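Local structure of chitinase (Thermococcus chitonophagus, 5XSW) at residues F33-G44 against N94-L105. The protein is a chitinase, probably an endo-acting enzyme that hydrolyses chitin, with a beta-sandwich region in this fragment joined to a mainly helical domain that holds the bound glycan. Sequence-based numbering, arbitrary orientation.
Sequences FDIKNITFETTG and NPYPHNFKIHYL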
loop_
_atom_site.group_PDB
_atom_site.type_symbol
_atom_site.label_atom_id
_atom_site.label_comp_id
_atom_site.label_asym_id
_atom_site.label_seq_id
_atom_site.Cartn_x
_atom_site.Cartn_y
_atom_site.Cartn_z
ATOM N N PHE A 33 0.434 -18.204 9.478
ATOM C CA PHE A 33 1.112 -17.904 10.756
ATOM C C PHE A 33 2.444 -17.294 10.468
ATOM O O PHE A 33 3.255 -17.861 9.729
ATOM C CB PHE A 33 1.285 -19.204 11.625
ATOM C CG PHE A 33 -0.012 -19.854 11.971
ATOM C CD1 PHE A 33 -0.824 -19.332 12.971
ATOM C CD2 PHE A 33 -0.442 -20.976 11.292
ATOM C CE1 PHE A 33 -2.044 -19.939 13.298
ATOM C CE2 PHE A 33 -1.671 -21.582 11.591
ATOM C CZ PHE A 33 -2.477 -21.060 12.582
ATOM N N ASP A 34 2.715 -16.140 11.060
ATOM C CA ASP A 34 4.011 -15.518 10.922
ATOM C C ASP A 34 4.762 -15.703 12.254
ATOM O O ASP A 34 4.318 -15.179 13.272
ATOM C CB ASP A 34 3.904 -14.013 10.622
ATOM C CG ASP A 34 3.459 -13.721 9.183
ATOM O OD1 ASP A 34 3.222 -14.688 8.437
ATOM O OD2 ASP A 34 3.359 -12.516 8.851
ATOM N N ILE A 35 5.876 -16.420 12.216
ATOM C CA ILE A 35 6.615 -16.735 13.469
ATOM C C ILE A 35 7.795 -15.829 13.671
ATOM O O ILE A 35 8.718 -15.799 12.857
ATOM C CB ILE A 35 7.045 -18.223 13.441
ATOM C CG1 ILE A 35 5.747 -19.074 13.425
ATOM C CG2 ILE A 35 7.932 -18.529 14.670
ATOM C CD1 ILE A 35 5.975 -20.545 13.519
ATOM N N LYS A 36 7.758 -15.029 14.743
ATOM C CA LYS A 36 8.894 -14.213 15.130
ATOM C C LYS A 36 10.110 -15.082 15.563
ATOM O O LYS A 36 11.232 -14.905 15.082
ATOM C CB LYS A 36 8.486 -13.301 16.279
ATOM C CG LYS A 36 9.528 -12.238 16.652
ATOM C CD LYS A 36 9.182 -11.607 18.019
ATOM C CE LYS A 36 10.012 -10.356 18.325
ATOM N NZ LYS A 36 9.665 -9.154 17.453
ATOM N N ASN A 37 9.865 -16.000 16.504
ATOM C CA ASN A 37 10.884 -16.965 16.899
ATOM C C ASN A 37 10.201 -18.093 17.684
ATOM O O ASN A 37 8.979 -18.071 17.885
ATOM C CB ASN A 37 12.024 -16.300 17.691
ATOM C CG ASN A 37 11.550 -15.460 18.841
ATOM O OD1 ASN A 37 10.709 -15.893 19.628
ATOM N ND2 ASN A 37 12.121 -14.255 18.976
ATOM N N ILE A 38 10.975 -19.122 18.000
ATOM C CA ILE A 38 10.486 -20.250 18.814
ATOM C C ILE A 38 11.487 -20.285 20.005
ATOM O O ILE A 38 12.691 -20.245 19.783
ATOM C CB ILE A 38 10.520 -21.604 18.093
ATOM C CG1 ILE A 38 9.749 -21.593 16.771
ATOM C CG2 ILE A 38 9.918 -22.755 18.977
ATOM C CD1 ILE A 38 10.651 -21.288 15.591
ATOM N N THR A 39 11.001 -20.332 21.235
ATOM C CA THR A 39 11.949 -20.482 22.346
ATOM C C THR A 39 11.798 -21.870 22.980
ATOM O O THR A 39 10.732 -22.499 22.934
ATOM C CB THR A 39 11.758 -19.430 23.443
ATOM O OG1 THR A 39 10.375 -19.375 23.846
ATOM C CG2 THR A 39 12.223 -18.037 22.996
ATOM N N PHE A 40 12.867 -22.337 23.601
ATOM C CA PHE A 40 12.684 -23.476 24.492
ATOM C C PHE A 40 13.779 -23.394 25.565
ATOM O O PHE A 40 14.679 -22.567 25.480
ATOM C CB PHE A 40 12.736 -24.809 23.725
ATOM C CG PHE A 40 14.112 -25.111 23.116
ATOM C CD1 PHE A 40 15.089 -25.800 23.848
ATOM C CD2 PHE A 40 14.409 -24.733 21.806
ATOM C CE1 PHE A 40 16.363 -26.098 23.275
ATOM C CE2 PHE A 40 15.650 -25.003 21.217
ATOM C CZ PHE A 40 16.657 -25.709 21.962
ATOM N N GLU A 41 13.682 -24.270 26.564
ATOM C CA GLU A 41 14.645 -24.244 27.655
ATOM C C GLU A 41 15.397 -25.566 27.719
ATOM O O GLU A 41 14.843 -26.612 27.411
ATOM C CB GLU A 41 13.938 -23.927 28.979
ATOM C CG GLU A 41 13.507 -22.466 29.054
ATOM C CD GLU A 41 12.486 -22.180 30.175
ATOM O OE1 GLU A 41 12.453 -21.031 30.654
ATOM O OE2 GLU A 41 11.702 -23.073 30.561
ATOM N N THR A 42 16.682 -25.470 28.046
ATOM C CA THR A 42 17.498 -26.630 28.381
ATOM C C THR A 42 18.673 -26.174 29.263
ATOM O O THR A 42 19.135 -25.027 29.162
ATOM C CB THR A 42 18.014 -27.335 27.124
ATOM O OG1 THR A 42 18.921 -28.381 27.490
ATOM C CG2 THR A 42 18.743 -26.319 26.194
ATOM N N THR A 43 19.122 -27.051 30.170
ATOM C CA THR A 43 20.348 -26.790 30.931
ATOM C C THR A 43 21.540 -27.411 30.213
ATOM O O THR A 43 22.691 -27.208 30.604
ATOM C CB THR A 43 20.252 -27.375 32.373
ATOM O OG1 THR A 43 19.903 -28.768 32.289
ATOM C CG2 THR A 43 19.172 -26.666 33.154
ATOM N N GLY A 44 21.265 -28.208 29.190
ATOM C CA GLY A 44 22.323 -28.835 28.416
ATOM C C GLY A 44 23.010 -27.844 27.481
ATOM O O GLY A 44 22.724 -26.643 27.516
ATOM N N ASN A 94 17.893 -30.097 34.016
ATOM C CA ASN A 94 16.696 -30.063 33.137
ATOM C C ASN A 94 17.180 -29.990 31.718
ATOM O O ASN A 94 17.062 -28.952 31.081
ATOM C CB ASN A 94 15.833 -28.856 33.496
ATOM C CG ASN A 94 14.338 -29.053 33.186
ATOM O OD1 ASN A 94 13.891 -29.981 32.461
ATOM N ND2 ASN A 94 13.571 -28.192 33.774
ATOM N N PRO A 95 17.821 -31.061 31.255
ATOM C CA PRO A 95 18.570 -31.033 29.998
ATOM C C PRO A 95 17.693 -31.235 28.738
ATOM O O PRO A 95 18.051 -30.748 27.671
ATOM C CB PRO A 95 19.528 -32.209 30.157
ATOM C CG PRO A 95 18.713 -33.193 30.991
ATOM C CD PRO A 95 18.008 -32.333 31.981
ATOM N N TYR A 96 16.611 -31.998 28.844
ATOM C CA TYR A 96 15.710 -32.187 27.690
ATOM C C TYR A 96 14.980 -30.865 27.297
ATOM O O TYR A 96 14.406 -30.188 28.160
ATOM C CB TYR A 96 14.674 -33.276 27.971
ATOM C CG TYR A 96 15.297 -34.589 28.382
ATOM C CD1 TYR A 96 15.931 -35.392 27.456
ATOM C CD2 TYR A 96 15.261 -35.015 29.712
ATOM C CE1 TYR A 96 16.523 -36.596 27.827
ATOM C CE2 TYR A 96 15.839 -36.223 30.090
ATOM C CZ TYR A 96 16.474 -37.003 29.149
ATOM O OH TYR A 96 17.059 -38.196 29.502
ATOM N N PRO A 97 15.024 -30.509 26.002
ATOM C CA PRO A 97 14.303 -29.319 25.476
ATOM C C PRO A 97 12.868 -29.306 25.967
ATOM O O PRO A 97 12.148 -30.266 25.745
ATOM C CB PRO A 97 14.367 -29.521 23.950
ATOM C CG PRO A 97 15.720 -30.206 23.745
ATOM C CD PRO A 97 15.833 -31.172 24.957
ATOM N N HIS A 98 12.472 -28.259 26.679
ATOM C CA HIS A 98 11.124 -28.220 27.242
ATOM C C HIS A 98 10.593 -26.778 27.205
ATOM O O HIS A 98 11.342 -25.828 26.934
ATOM C CB HIS A 98 11.107 -28.738 28.713
ATOM C CG HIS A 98 12.048 -27.990 29.596
ATOM N ND1 HIS A 98 13.404 -28.246 29.606
ATOM C CD2 HIS A 98 11.843 -26.999 30.498
ATOM C CE1 HIS A 98 14.002 -27.418 30.449
ATOM N NE2 HIS A 98 13.075 -26.660 31.013
ATOM N N ASN A 99 9.322 -26.627 27.561
ATOM C CA ASN A 99 8.668 -25.333 27.537
ATOM C C ASN A 99 8.844 -24.619 26.162
ATOM O O ASN A 99 9.271 -23.464 26.098
ATOM C CB ASN A 99 9.205 -24.434 28.628
ATOM C CG ASN A 99 8.276 -23.290 28.902
ATOM O OD1 ASN A 99 7.050 -23.377 28.634
ATOM N ND2 ASN A 99 8.829 -22.195 29.402
ATOM N N PHE A 100 8.593 -25.362 25.100
ATOM C CA PHE A 100 8.619 -24.840 23.738
ATOM C C PHE A 100 7.541 -23.778 23.632
ATOM O O PHE A 100 6.424 -24.028 24.062
ATOM C CB PHE A 100 8.352 -25.950 22.725
ATOM C CG PHE A 100 9.565 -26.742 22.390
ATOM C CD1 PHE A 100 10.421 -26.329 21.382
ATOM C CD2 PHE A 100 9.871 -27.896 23.104
ATOM C CE1 PHE A 100 11.551 -27.058 21.064
ATOM C CE2 PHE A 100 11.009 -28.640 22.781
ATOM C CZ PHE A 100 11.849 -28.220 21.774
ATOM N N LYS A 101 7.865 -22.599 23.099
ATOM C CA LYS A 101 6.802 -21.629 22.826
ATOM C C LYS A 101 6.978 -21.057 21.421
ATOM O O LYS A 101 8.060 -20.586 21.101
ATOM C CB LYS A 101 6.795 -20.484 23.835
ATOM C CG LYS A 101 6.406 -20.871 25.254
ATOM C CD LYS A 101 6.883 -19.773 26.223
ATOM C CE LYS A 101 6.528 -20.053 27.678
ATOM N NZ LYS A 101 7.035 -18.943 28.540
ATOM N N ILE A 102 5.923 -21.110 20.606
ATOM C CA ILE A 102 5.947 -20.399 19.324
ATOM C C ILE A 102 5.571 -18.929 19.573
ATOM O O ILE A 102 4.523 -18.639 20.138
ATOM C CB ILE A 102 5.006 -21.031 18.350
ATOM C CG1 ILE A 102 5.484 -22.437 18.047
ATOM C CG2 ILE A 102 4.917 -20.159 17.045
ATOM C CD1 ILE A 102 4.564 -23.182 17.123
ATOM N N HIS A 103 6.432 -17.993 19.209
ATOM C CA HIS A 103 6.058 -16.600 19.391
ATOM C C HIS A 103 5.657 -15.984 18.019
ATOM O O HIS A 103 6.499 -15.901 17.119
ATOM C CB HIS A 103 7.203 -15.822 19.990
ATOM C CG HIS A 103 7.686 -16.399 21.297
ATOM N ND1 HIS A 103 7.090 -16.097 22.503
ATOM C CD2 HIS A 103 8.674 -17.292 21.571
ATOM C CE1 HIS A 103 7.725 -16.738 23.481
ATOM N NE2 HIS A 103 8.693 -17.466 22.942
ATOM N N TYR A 104 4.401 -15.621 17.877
ATOM C CA TYR A 104 3.945 -15.022 16.598
ATOM C C TYR A 104 4.474 -13.615 16.470
ATOM O O TYR A 104 4.825 -12.934 17.473
ATOM C CB TYR A 104 2.435 -14.973 16.508
ATOM C CG TYR A 104 1.811 -16.308 16.545
ATOM C CD1 TYR A 104 2.107 -17.252 15.567
ATOM C CD2 TYR A 104 0.948 -16.651 17.581
ATOM C CE1 TYR A 104 1.532 -18.500 15.607
ATOM C CE2 TYR A 104 0.365 -17.902 17.631
ATOM C CZ TYR A 104 0.663 -18.816 16.640
ATOM O OH TYR A 104 0.102 -20.057 16.682
ATOM N N LEU A 105 4.483 -13.120 15.241
ATOM C CA LEU A 105 4.957 -11.760 15.031
ATOM C C LEU A 105 3.784 -10.805 15.328
ATOM O O LEU A 105 3.077 -10.335 14.421
ATOM C CB LEU A 105 5.464 -11.625 13.587
ATOM C CG LEU A 105 6.147 -10.345 13.195
ATOM C CD1 LEU A 105 7.356 -10.049 14.077
ATOM C CD2 LEU A 105 6.544 -10.551 11.731
HETATM O O HOH W 1 10.285 -21.197 25.977
#
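F40 and F100 lie side by side, the rings near parallel but slid apart, and CB of F40 sits over the F100 ring, 3.7 Å from its centroid: a CH-pi contact. CG of F40 stands between the backbone N and the carbonyl carbon (chi1 66°), which brings its ring alongside P97, whose CB lies 3.8 Å from F40 CD1. Further along, CD1 of I35 meets CG2 of I102, while L19 of strand 12-21 touches both I38 and I102; apolar I35, I38, F40 and P97 suit the buried interior of a beta-sandwich, with F100 and I102 nearer its margin. Strands 37-41 and 98-104 pair antiparallel, with a classic bulge where K36 and N37 both face H103 and a second register shift between T39 and E41. On the other face, T39 OG1 and H103 NE2 share a hydrogen bond of 2.7 Å at the ring edge; E108 holds H103 ND1, fixing the imidazole's rotation. H98 puts one ring face against E41 CB and donates from ND1 to Y96 O, nearly straight at 172°. With an alanine in place of H98, the carbonyl of Y96 would probably lose this donor and E41 CB its ring cover. E41 OE2 also takes a weak bond from N99 ND2. At the end of the pair, T42's hydroxyl suits its place by donating to P95 O, above the carbonyl plane, while accepting from G44 N in an ST turn; T43 OG1, also bonded to S91 O, accepts from N94 N at 3.0 Å.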